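Local structure of Ent-copalyl diphosphate synthase (Streptomyces platensis, 5BP8) at residues A66-Y70 with G443-G447; G71-L76 with L112-L117; R322-P326 with H362-R366. The protein belongs to the terpene cyclases related to squalene-hopene cyclases, a largely helical family of proteins built from alpha-alpha barrel domains. All coordinates share one frame; numbering follows the deposited sequence.

Interaction 1 (A66-Y70 with G443-G447); sequences APDGY and GRWQG
Arg444 and Trp445 reach across to the loop 66-70, where one carboxylate oxygen receives both of them. The Arg444 chain is fully extended, with CG anti to the backbone N (chi1 -178°), and this carries its guanidinium out to the level of Asp68. There Arg444 NH2 makes a salt bridge with Asp68 OD2 at 3.2 Å, although the partner lies tilted out of the guanidinium plane and the bond is bent. A water joins the same oxygen to Arg444 NE, while a second water links Arg444 NH1 with Tyr70 OH. NH1 also donates to the carbonyl of Ala400.

Trp445 contributes the largest single share of the buried surface. Its NE1 donates a nearly straight bond (168°) to Asp68 OD2 at 2.8 Å, with the acceptor in the plane of the indole but the donor above the plane of the carboxylate. Arg444 NH2 comes to the oxygen from the opposite carboxylate face, so OD2 is gripped from both sides. One face of the indole packs on the start of the loop: Pro67 CD stands 3.7 Å from the centroid of the Trp445 five-membered ring, almost on its normal, and Ala66 CB lies over the six-membered ring, both CH-pi contacts. Arg444 NE lies above the opposite face of the Trp445 indole, offset toward its rim. The CZ2-CH2 edge of Trp445 is turned to the Tyr70 ring in an offset edge-to-face stack, with Trp445 CZ2 3.6 Å from Tyr70 CD2.

The type I' turn from Pro67 to Tyr70, closed by a backbone bond from Tyr70 N to Pro67 O, brings these partners together. Tyr70 OH also bonds His496. Ile500 of the short strand 500-501 touches Ala66, Tyr70 and Trp445, so the contact sits beside that two-stranded hairpin, between the loops preceding helices 72-86 and 449-461.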
ATOM      1  N   ALA A  66       4.916  10.760   7.088  1.00 15.52           N
ATOM      2  CA  ALA A  66       5.867  10.069   7.938  1.00 16.54           C
ATOM      3  C   ALA A  66       7.307  10.609   7.776  1.00 17.06           C
ATOM      4  O   ALA A  66       7.571  11.449   6.908  1.00 17.77           O
ATOM      5  CB  ALA A  66       5.790   8.576   7.610  1.00 16.93           C
ATOM      6  N   PRO A  67       8.260  10.111   8.592  1.00 17.56           N
ATOM      7  CA  PRO A  67       9.639  10.560   8.502  1.00 17.52           C
ATOM      8  C   PRO A  67      10.415  10.049   7.299  1.00 17.10           C
ATOM      9  O   PRO A  67       9.862   9.354   6.420  1.00 15.95           O
ATOM     10  CB  PRO A  67      10.260  10.036   9.808  1.00 18.02           C
ATOM     11  CG  PRO A  67       9.121   9.759  10.695  1.00 18.12           C
ATOM     12  CD  PRO A  67       8.058   9.283   9.792  1.00 18.03           C
ATOM     13  N   ASP A  68      11.695  10.402   7.247  1.00 17.67           N
ATOM     14  CA  ASP A  68      12.660   9.804   6.312  1.00 19.18           C
ATOM     15  C   ASP A  68      12.355  10.075   4.832  1.00 18.34           C
ATOM     16  O   ASP A  68      12.710   9.303   3.924  1.00 18.19           O
ATOM     17  CB  ASP A  68      12.807   8.288   6.579  1.00 20.37           C
ATOM     18  CG  ASP A  68      13.279   7.982   7.978  1.00 22.07           C
ATOM     19  OD1 ASP A  68      13.979   8.821   8.547  1.00 25.05           O
ATOM     20  OD2 ASP A  68      12.934   6.922   8.530  1.00 23.19           O
ATOM     21  N   GLY A  69      11.652  11.174   4.584  1.00 16.81           N
ATOM     22  CA  GLY A  69      11.323  11.557   3.243  1.00 16.42           C
ATOM     23  C   GLY A  69       9.951  11.097   2.803  1.00 15.39           C
ATOM     24  O   GLY A  69       9.512  11.469   1.722  1.00 15.49           O
ATOM     25  N   TYR A  70       9.246  10.323   3.641  1.00 14.50           N
ATOM     26  CA  TYR A  70       7.920   9.881   3.287  1.00 14.32           C
ATOM     27  C   TYR A  70       6.970  11.103   3.358  1.00 14.17           C
ATOM     28  O   TYR A  70       5.799  11.007   2.985  1.00 15.32           O
ATOM     29  CB  TYR A  70       7.427   8.768   4.182  1.00 15.33           C
ATOM     30  CG  TYR A  70       7.986   7.407   3.781  1.00 14.94           C
ATOM     31  CD1 TYR A  70       7.378   6.655   2.792  1.00 15.30           C
ATOM     32  CD2 TYR A  70       9.145   6.913   4.351  1.00 16.18           C
ATOM     33  CE1 TYR A  70       7.885   5.422   2.391  1.00 15.56           C
ATOM     34  CE2 TYR A  70       9.646   5.662   3.987  1.00 15.62           C
ATOM     35  CZ  TYR A  70       9.024   4.928   2.994  1.00 15.61           C
ATOM     36  OH  TYR A  70       9.509   3.693   2.595  1.00 15.68           O
ATOM     37  N   GLY A 443       8.533  -2.041  15.582  1.00 18.95           N
ATOM     38  CA  GLY A 443       8.158  -1.221  14.470  1.00 19.16           C
ATOM     39  C   GLY A 443       9.238  -0.244  14.072  1.00 19.12           C
ATOM     40  O   GLY A 443      10.112   0.091  14.882  1.00 19.29           O
ATOM     41  N   ARG A 444       9.158   0.212  12.827  1.00 18.59           N
ATOM     42  CA  ARG A 444      10.168   1.089  12.259  1.00 18.71           C
ATOM     43  C   ARG A 444      10.261   2.450  12.943  1.00 19.06           C
ATOM     44  O   ARG A 444      11.347   2.861  13.377  1.00 18.38           O
ATOM     45  CB  ARG A 444       9.908   1.290  10.766  1.00 18.38           C
ATOM     46  CG  ARG A 444      10.971   2.163  10.131  1.00 18.64           C
ATOM     47  CD  ARG A 444      10.850   2.250   8.626  1.00 18.09           C
ATOM     48  NE  ARG A 444      11.764   3.280   8.124  1.00 17.71           N
ATOM     49  CZ  ARG A 444      11.994   3.524   6.834  1.00 17.82           C
ATOM     50  NH1 ARG A 444      11.411   2.814   5.879  1.00 18.29           N
ATOM     51  NH2 ARG A 444      12.827   4.500   6.496  1.00 18.95           N
ATOM     52  N   TRP A 445       9.137   3.160  12.987  1.00 19.69           N
ATOM     53  CA  TRP A 445       9.097   4.524  13.541  1.00 20.82           C
ATOM     54  C   TRP A 445       8.495   4.553  14.958  1.00 22.00           C
ATOM     55  O   TRP A 445       8.730   5.484  15.730  1.00 22.43           O
ATOM     56  CB  TRP A 445       8.306   5.416  12.612  1.00 19.86           C
ATOM     57  CG  TRP A 445       8.958   5.663  11.310  1.00 19.39           C
ATOM     58  CD1 TRP A 445      10.200   6.182  11.110  1.00 20.86           C
ATOM     59  CD2 TRP A 445       8.430   5.388  10.013  1.00 20.41           C
ATOM     60  NE1 TRP A 445      10.476   6.271   9.776  1.00 20.12           N
ATOM     61  CE2 TRP A 445       9.409   5.788   9.072  1.00 19.67           C
ATOM     62  CE3 TRP A 445       7.234   4.831   9.550  1.00 20.24           C
ATOM     63  CZ2 TRP A 445       9.228   5.664   7.695  1.00 20.03           C
ATOM     64  CZ3 TRP A 445       7.033   4.736   8.170  1.00 21.58           C
ATOM     65  CH2 TRP A 445       8.032   5.150   7.260  1.00 20.32           C
ATOM     66  N   GLN A 446       7.746   3.515  15.305  1.00 20.82           N
ATOM     67  CA  GLN A 446       7.170   3.351  16.627  1.00 22.56           C
ATOM     68  C   GLN A 446       6.728   1.891  16.696  1.00 22.16           C
ATOM     69  O   GLN A 446       6.615   1.235  15.665  1.00 21.34           O
ATOM     70  CB  GLN A 446       5.916   4.244  16.768  1.00 24.42           C
ATOM     71  CG  GLN A 446       4.812   3.817  15.815  1.00 25.74           C
ATOM     72  CD  GLN A 446       3.723   4.839  15.646  1.00 28.53           C
ATOM     73  OE1 GLN A 446       3.478   5.319  14.535  1.00 27.41           O
ATOM     74  NE2 GLN A 446       3.069   5.201  16.754  1.00 31.74           N
ATOM     75  N   GLY A 447       6.416   1.388  17.879  1.00 21.68           N
ATOM     76  CA  GLY A 447       5.712   0.102  17.953  1.00 21.92           C
ATOM     77  C   GLY A 447       4.354   0.160  17.289  1.00 21.20           C
ATOM     78  O   GLY A 447       3.548   1.081  17.546  1.00 21.14           O
TER
HETATM   79  O   HOH W   1      13.595   4.705   9.974  1.00 28.77           O
HETATM   80  O   HOH W   2      11.936   2.830   2.868  1.00 32.01           O

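Interaction 2 (G71-L76 with L112-L117); sequences GLVPTL and LRDGLL
Gly71, lacking a side chain, lets Leu116 CD2 settle 3.9 Å from Gly71 C, beside helix 72-86. The carbonyl O of Gly71 is engaged by two donors from one residue, the backbone N of Thr75 and its OG1, which arrive from opposite faces of the carbonyl plane.

Leu72 has CG anti to its backbone N (chi1 175°), which turns CD1 toward Leu112, Leu116 and Leu117. Leu72 CD1 meets Leu117 CD2 at 4.0 Å, the two side chains crossing at about a right angle, and also touches Leu116 CB and Leu112 CD2.

Thr75 packs by both branches: OG1 lies 3.5 Å from Leu116 CD1, and CG2 slides past Leu112, 3.7 Å from its CG. The Thr75 hydroxyl OG1, bonded at 2.6 Å to Gly71 O, also bonds with Trp64 N, so its polar end is satisfied amid leucines.

Next in sequence, and one turn on from Leu72, Leu76 CD2 rests 3.8 Å from Leu112 CD2. The wider pi-type turn at 112-116 is closed by a bond from Leu117 N to Leu112 O.

The segments 72-76 and 112-116 run nearly antiparallel (168°) where helices 72-86 and 98-116 meet, a leucine-rich joint consistent with the alpha-alpha barrel architecture of this cyclase family.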
ATOM      1  N   GLY A  71       7.461  12.210   3.906  1.00 13.84           N
ATOM      2  CA  GLY A  71       6.658  13.462   3.903  1.00 13.82           C
ATOM      3  C   GLY A  71       6.644  14.201   2.581  1.00 13.84           C
ATOM      4  O   GLY A  71       5.803  15.094   2.361  1.00 14.08           O
ATOM      5  N   LEU A  72       7.569  13.888   1.679  1.00 14.09           N
ATOM      6  CA  LEU A  72       7.733  14.729   0.474  1.00 14.94           C
ATOM      7  C   LEU A  72       6.485  14.669  -0.421  1.00 14.71           C
ATOM      8  O   LEU A  72       5.859  15.708  -0.728  1.00 13.69           O
ATOM      9  CB  LEU A  72       8.980  14.323  -0.310  1.00 16.12           C
ATOM     10  CG  LEU A  72       9.192  15.038  -1.663  1.00 16.96           C
ATOM     11  CD1 LEU A  72       9.220  16.545  -1.491  1.00 18.08           C
ATOM     12  CD2 LEU A  72      10.461  14.536  -2.321  1.00 17.97           C
ATOM     13  N   VAL A  73       6.083  13.457  -0.817  1.00 14.93           N
ATOM     14  CA  VAL A  73       4.907  13.361  -1.692  1.00 14.84           C
ATOM     15  C   VAL A  73       3.602  13.916  -1.074  1.00 14.88           C
ATOM     16  O   VAL A  73       2.903  14.743  -1.695  1.00 14.76           O
ATOM     17  CB  VAL A  73       4.720  11.934  -2.216  1.00 15.59           C
ATOM     18  CG1 VAL A  73       3.343  11.752  -2.814  1.00 15.10           C
ATOM     19  CG2 VAL A  73       5.841  11.606  -3.210  1.00 16.38           C
ATOM     20  N   PRO A  74       3.254  13.498   0.160  1.00 15.24           N
ATOM     21  CA  PRO A  74       2.016  14.064   0.674  1.00 15.43           C
ATOM     22  C   PRO A  74       2.058  15.581   0.954  1.00 15.09           C
ATOM     23  O   PRO A  74       1.011  16.253   0.816  1.00 14.25           O
ATOM     24  CB  PRO A  74       1.771  13.267   1.958  1.00 15.72           C
ATOM     25  CG  PRO A  74       3.092  12.723   2.333  1.00 15.81           C
ATOM     26  CD  PRO A  74       3.802  12.479   1.044  1.00 15.74           C
ATOM     27  N   THR A  75       3.221  16.118   1.299  1.00 14.82           N
ATOM     28  CA  THR A  75       3.351  17.570   1.525  1.00 14.98           C
ATOM     29  C   THR A  75       3.183  18.300   0.204  1.00 14.94           C
ATOM     30  O   THR A  75       2.428  19.312   0.092  1.00 14.68           O
ATOM     31  CB  THR A  75       4.673  17.934   2.233  1.00 15.21           C
ATOM     32  OG1 THR A  75       4.755  17.247   3.482  1.00 14.56           O
ATOM     33  CG2 THR A  75       4.742  19.448   2.481  1.00 16.00           C
ATOM     34  N   LEU A  76       3.825  17.784  -0.832  1.00 15.31           N
ATOM     35  CA  LEU A  76       3.589  18.317  -2.188  1.00 15.70           C
ATOM     36  C   LEU A  76       2.101  18.330  -2.551  1.00 14.80           C
ATOM     37  O   LEU A  76       1.589  19.350  -3.029  1.00 13.76           O
ATOM     38  CB  LEU A  76       4.386  17.561  -3.248  1.00 16.04           C
ATOM     39  CG  LEU A  76       5.909  17.815  -3.263  1.00 16.92           C
ATOM     40  CD1 LEU A  76       6.528  16.764  -4.166  1.00 17.20           C
ATOM     41  CD2 LEU A  76       6.229  19.240  -3.698  1.00 17.49           C
ATOM     42  N   LEU A 112       8.777  22.109   2.746  1.00 16.60           N
ATOM     43  CA  LEU A 112       9.347  21.716   1.454  1.00 17.40           C
ATOM     44  C   LEU A 112      10.731  22.357   1.229  1.00 18.41           C
ATOM     45  O   LEU A 112      11.730  21.677   0.918  1.00 17.38           O
ATOM     46  CB  LEU A 112       8.409  22.082   0.309  1.00 17.42           C
ATOM     47  CG  LEU A 112       7.121  21.254   0.227  1.00 17.28           C
ATOM     48  CD1 LEU A 112       6.133  21.893  -0.742  1.00 17.51           C
ATOM     49  CD2 LEU A 112       7.443  19.836  -0.196  1.00 17.84           C
ATOM     50  N   ARG A 113      10.787  23.660   1.406  1.00 18.36           N
ATOM     51  CA  ARG A 113      12.014  24.426   1.185  1.00 20.35           C
ATOM     52  C   ARG A 113      13.101  24.117   2.192  1.00 20.15           C
ATOM     53  O   ARG A 113      14.277  24.104   1.816  1.00 21.69           O
ATOM     54  CB  ARG A 113      11.680  25.921   1.221  1.00 22.45           C
ATOM     55  CG  ARG A 113      12.789  26.871   0.753  1.00 25.42           C
ATOM     56  CD  ARG A 113      12.132  28.122   0.148  1.00 28.95           C
ATOM     57  NE  ARG A 113      13.063  29.237  -0.106  1.00 32.69           N
ATOM     58  CZ  ARG A 113      13.413  30.163   0.798  1.00 34.00           C
ATOM     59  NH1 ARG A 113      12.946  30.115   2.042  1.00 34.88           N
ATOM     60  NH2 ARG A 113      14.244  31.139   0.454  1.00 34.84           N
ATOM     61  N   ASP A 114      12.726  23.865   3.449  1.00 18.74           N
ATOM     62  CA  ASP A 114      13.678  23.740   4.537  1.00 20.51           C
ATOM     63  C   ASP A 114      14.243  22.329   4.709  1.00 20.99           C
ATOM     64  O   ASP A 114      15.151  22.138   5.489  1.00 22.38           O
ATOM     65  CB  ASP A 114      13.089  24.199   5.870  1.00 21.55           C
ATOM     66  CG  ASP A 114      12.788  25.707   5.906  1.00 22.42           C
ATOM     67  OD1 ASP A 114      13.237  26.458   4.999  1.00 24.00           O
ATOM     68  OD2 ASP A 114      12.076  26.127   6.855  1.00 25.15           O
ATOM     69  N   GLY A 115      13.690  21.329   4.035  1.00 20.23           N
ATOM     70  CA  GLY A 115      14.253  19.993   4.187  1.00 19.86           C
ATOM     71  C   GLY A 115      13.721  18.922   3.262  1.00 18.70           C
ATOM     72  O   GLY A 115      14.464  18.030   2.850  1.00 18.93           O
ATOM     73  N   LEU A 116      12.440  18.961   2.947  1.00 17.77           N
ATOM     74  CA  LEU A 116      11.865  17.842   2.215  1.00 16.97           C
ATOM     75  C   LEU A 116      12.404  17.766   0.785  1.00 17.25           C
ATOM     76  O   LEU A 116      12.635  16.658   0.282  1.00 18.03           O
ATOM     77  CB  LEU A 116      10.340  17.888   2.190  1.00 17.05           C
ATOM     78  CG  LEU A 116       9.623  17.582   3.512  1.00 16.84           C
ATOM     79  CD1 LEU A 116       8.168  18.053   3.380  1.00 16.83           C
ATOM     80  CD2 LEU A 116       9.685  16.135   3.941  1.00 17.50           C
ATOM     81  N   LEU A 117      12.544  18.906   0.117  1.00 16.44           N
ATOM     82  CA  LEU A 117      12.937  18.886  -1.305  1.00 17.50           C
ATOM     83  C   LEU A 117      14.378  18.407  -1.482  1.00 18.74           C
ATOM     84  O   LEU A 117      14.733  17.858  -2.534  1.00 20.46           O
ATOM     85  CB  LEU A 117      12.735  20.239  -1.957  1.00 17.79           C
ATOM     86  CG  LEU A 117      11.250  20.520  -2.245  1.00 17.69           C
ATOM     87  CD1 LEU A 117      11.123  21.998  -2.499  1.00 18.70           C
ATOM     88  CD2 LEU A 117      10.663  19.700  -3.388  1.00 17.65           C
TER

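Interaction 3 (R322-P326 with H362-R366); sequences RTHRP and HVTVR
Pro326 CD sits over the centre of the His362 ring, 3.6 Å from its centroid and only 8° off the normal, a CH-pi contact. The His362 CG lies anti to the backbone N (chi1 -178°), directing the imidazole from the helix toward the loop 322-326. Arg366 CB lies above the opposite face, offset toward the rim.

Further van der Waals packing centres on Thr323. Its CG2 lies 3.7 Å from His362 ND1. Thr323 CB rests over one face of the Arg366 guanidinium, toward its rim, 3.6 Å from Arg366 NH2. Thr323 and Val365 meet tip to tip.

Polar links run through water and just past the helix end. One water donates to His324 O at 2.8 Å and also bonds His362 ND1 at 3.0 Å. Arg366 bends back at chi2, and its NH1 donates to Val365 O at 2.9 Å, from well above the carbonyl plane. Beyond the two segments, Asp369 OD2 bonds His362 NE2 and forms a salt bridge with Arg325 NE; together with the water on ND1, the bond to His362 probably helps to fix the ring's rotation.

Consistent with the helical-barrel fold of the squalene-hopene cyclase family, the loop after helix 307-319 packs on the C-terminal end of helix 349-365.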
ATOM      1  N   ARG A 322      -9.030 -25.490  -2.869  1.00 34.69           N
ATOM      2  CA  ARG A 322      -9.227 -25.178  -4.287  1.00 32.89           C
ATOM      3  C   ARG A 322      -7.887 -25.012  -4.963  1.00 34.50           C
ATOM      4  O   ARG A 322      -7.371 -23.890  -5.114  1.00 33.86           O
ATOM      5  CB  ARG A 322     -10.105 -23.948  -4.473  1.00 33.31           C
ATOM      6  CG  ARG A 322     -11.472 -24.112  -3.840  1.00 32.73           C
ATOM      7  CD  ARG A 322     -12.517 -23.217  -4.445  1.00 33.46           C
ATOM      8  NE  ARG A 322     -13.699 -23.203  -3.592  1.00 33.80           N
ATOM      9  CZ  ARG A 322     -14.761 -22.425  -3.781  1.00 34.28           C
ATOM     10  NH1 ARG A 322     -14.852 -21.607  -4.822  1.00 34.02           N
ATOM     11  NH2 ARG A 322     -15.754 -22.473  -2.918  1.00 36.60           N
ATOM     12  N   THR A 323      -7.302 -26.144  -5.348  1.00 33.14           N
ATOM     13  CA  THR A 323      -5.966 -26.171  -5.905  1.00 33.94           C
ATOM     14  C   THR A 323      -5.966 -25.932  -7.407  1.00 35.02           C
ATOM     15  O   THR A 323      -6.651 -26.627  -8.158  1.00 36.00           O
ATOM     16  CB  THR A 323      -5.269 -27.504  -5.593  1.00 35.51           C
ATOM     17  OG1 THR A 323      -5.179 -27.661  -4.178  1.00 40.01           O
ATOM     18  CG2 THR A 323      -3.871 -27.535  -6.162  1.00 35.57           C
ATOM     19  N   HIS A 324      -5.207 -24.938  -7.848  1.00 32.72           N
ATOM     20  CA  HIS A 324      -5.060 -24.636  -9.264  1.00 33.45           C
ATOM     21  C   HIS A 324      -3.593 -24.679  -9.578  1.00 33.50           C
ATOM     22  O   HIS A 324      -2.790 -24.125  -8.815  1.00 32.31           O
ATOM     23  CB  HIS A 324      -5.572 -23.226  -9.593  1.00 35.64           C
ATOM     24  CG  HIS A 324      -7.029 -23.047  -9.344  1.00 37.73           C
ATOM     25  ND1 HIS A 324      -7.968 -23.120 -10.345  1.00 43.76           N
ATOM     26  CD2 HIS A 324      -7.713 -22.845  -8.199  1.00 39.81           C
ATOM     27  CE1 HIS A 324      -9.171 -22.943  -9.831  1.00 42.39           C
ATOM     28  NE2 HIS A 324      -9.041 -22.772  -8.529  1.00 41.31           N
ATOM     29  N   ARG A 325      -3.236 -25.282 -10.710  1.00 31.91           N
ATOM     30  CA  ARG A 325      -1.849 -25.239 -11.160  1.00 33.30           C
ATOM     31  C   ARG A 325      -1.394 -23.790 -11.261  1.00 32.08           C
ATOM     32  O   ARG A 325      -2.091 -22.972 -11.889  1.00 30.47           O
ATOM     33  CB  ARG A 325      -1.681 -25.894 -12.518  1.00 35.49           C
ATOM     34  CG  ARG A 325      -1.143 -27.291 -12.426  1.00 37.38           C
ATOM     35  CD  ARG A 325      -0.954 -27.857 -13.809  1.00 38.46           C
ATOM     36  NE  ARG A 325      -0.369 -29.185 -13.731  1.00 41.87           N
ATOM     37  CZ  ARG A 325      -0.238 -30.003 -14.771  1.00 41.48           C
ATOM     38  NH1 ARG A 325      -0.627 -29.618 -15.980  1.00 39.77           N
ATOM     39  NH2 ARG A 325       0.312 -31.199 -14.588  1.00 42.77           N
ATOM     40  N   PRO A 326      -0.238 -23.467 -10.657  1.00 29.97           N
ATOM     41  CA  PRO A 326       0.232 -22.075 -10.643  1.00 28.48           C
ATOM     42  C   PRO A 326       0.984 -21.684 -11.911  1.00 29.35           C
ATOM     43  O   PRO A 326       1.991 -20.989 -11.844  1.00 29.13           O
ATOM     44  CB  PRO A 326       1.148 -22.044  -9.419  1.00 29.15           C
ATOM     45  CG  PRO A 326       1.750 -23.428  -9.407  1.00 28.99           C
ATOM     46  CD  PRO A 326       0.630 -24.336  -9.845  1.00 28.93           C
ATOM     47  N   HIS A 362       1.933 -25.968  -3.644  1.00 31.47           N
ATOM     48  CA  HIS A 362       1.367 -26.734  -4.745  1.00 32.79           C
ATOM     49  C   HIS A 362       2.031 -28.113  -4.861  1.00 34.72           C
ATOM     50  O   HIS A 362       1.319 -29.112  -4.975  1.00 38.31           O
ATOM     51  CB  HIS A 362       1.520 -26.040  -6.080  1.00 31.82           C
ATOM     52  CG  HIS A 362       0.893 -26.806  -7.209  1.00 31.59           C
ATOM     53  ND1 HIS A 362      -0.462 -26.812  -7.427  1.00 31.72           N
ATOM     54  CD2 HIS A 362       1.426 -27.647  -8.127  1.00 33.43           C
ATOM     55  CE1 HIS A 362      -0.739 -27.584  -8.468  1.00 32.07           C
ATOM     56  NE2 HIS A 362       0.390 -28.111  -8.904  1.00 33.27           N
ATOM     57  N   VAL A 363       3.368 -28.151  -4.889  1.00 37.36           N
ATOM     58  CA  VAL A 363       4.090 -29.419  -5.098  1.00 39.83           C
ATOM     59  C   VAL A 363       3.958 -30.362  -3.919  1.00 44.19           C
ATOM     60  O   VAL A 363       4.164 -31.585  -4.061  1.00 44.63           O
ATOM     61  CB  VAL A 363       5.578 -29.265  -5.494  1.00 39.29           C
ATOM     62  CG1 VAL A 363       5.730 -28.396  -6.725  1.00 37.13           C
ATOM     63  CG2 VAL A 363       6.448 -28.770  -4.348  1.00 39.85           C
ATOM     64  N   THR A 364       3.619 -29.794  -2.763  1.00 44.88           N
ATOM     65  CA  THR A 364       3.257 -30.568  -1.588  1.00 47.40           C
ATOM     66  C   THR A 364       1.899 -31.245  -1.764  1.00 47.97           C
ATOM     67  O   THR A 364       1.767 -32.453  -1.541  1.00 48.94           O
ATOM     68  CB  THR A 364       3.283 -29.690  -0.316  1.00 47.38           C
ATOM     69  OG1 THR A 364       4.622 -29.222  -0.113  1.00 47.24           O
ATOM     70  CG2 THR A 364       2.839 -30.474   0.917  1.00 48.76           C
ATOM     71  N   VAL A 365       0.906 -30.477  -2.190  1.00 43.13           N
ATOM     72  CA  VAL A 365      -0.467 -30.953  -2.279  1.00 44.14           C
ATOM     73  C   VAL A 365      -0.793 -31.677  -3.629  1.00 43.86           C
ATOM     74  O   VAL A 365      -1.801 -32.387  -3.744  1.00 43.45           O
ATOM     75  CB  VAL A 365      -1.410 -29.762  -2.025  1.00 47.44           C
ATOM     76  CG1 VAL A 365      -1.601 -28.928  -3.290  1.00 46.60           C
ATOM     77  CG2 VAL A 365      -2.748 -30.220  -1.472  1.00 49.46           C
ATOM     78  N   ARG A 366       0.058 -31.480  -4.639  1.00 40.97           N
ATOM     79  CA  ARG A 366      -0.025 -32.194  -5.920  1.00 40.38           C
ATOM     80  C   ARG A 366       1.358 -32.725  -6.247  1.00 38.82           C
ATOM     81  O   ARG A 366       2.023 -32.210  -7.152  1.00 35.15           O
ATOM     82  CB  ARG A 366      -0.497 -31.272  -7.043  1.00 41.42           C
ATOM     83  CG  ARG A 366      -1.946 -30.848  -6.929  1.00 42.59           C
ATOM     84  CD  ARG A 366      -2.918 -31.979  -7.256  1.00 44.75           C
ATOM     85  NE  ARG A 366      -4.319 -31.552  -7.146  1.00 45.80           N
ATOM     86  CZ  ARG A 366      -4.981 -31.386  -5.994  1.00 48.29           C
ATOM     87  NH1 ARG A 366      -4.380 -31.584  -4.819  1.00 49.29           N
ATOM     88  NH2 ARG A 366      -6.251 -30.993  -6.010  1.00 48.57           N
TER
HETATM   89  O   HOH W   3      -1.716 -24.383  -6.239  1.00 33.40           O

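The three contacts illustrate how a largely helical fold is held both locally and over long sequence spans. Interactions 1 and 2 are neighbours, centres about 15 Å apart: the loop 66-70 leads into helix 72-86, on which 71-76 lies. Interaction 3, on helix 349-365, is remote, its centre about 39 Å from that of interaction 1 and 47 Å from that of interaction 2, on the opposite side of the chain's centre from the latter. Interactions 2 and 3 come in series, both nested within the 372 residues between the segments of interaction 1. The second segments of interactions 1 and 3 lie in the squalene-hopene cyclase family region; interaction 1 joins it to the early chain.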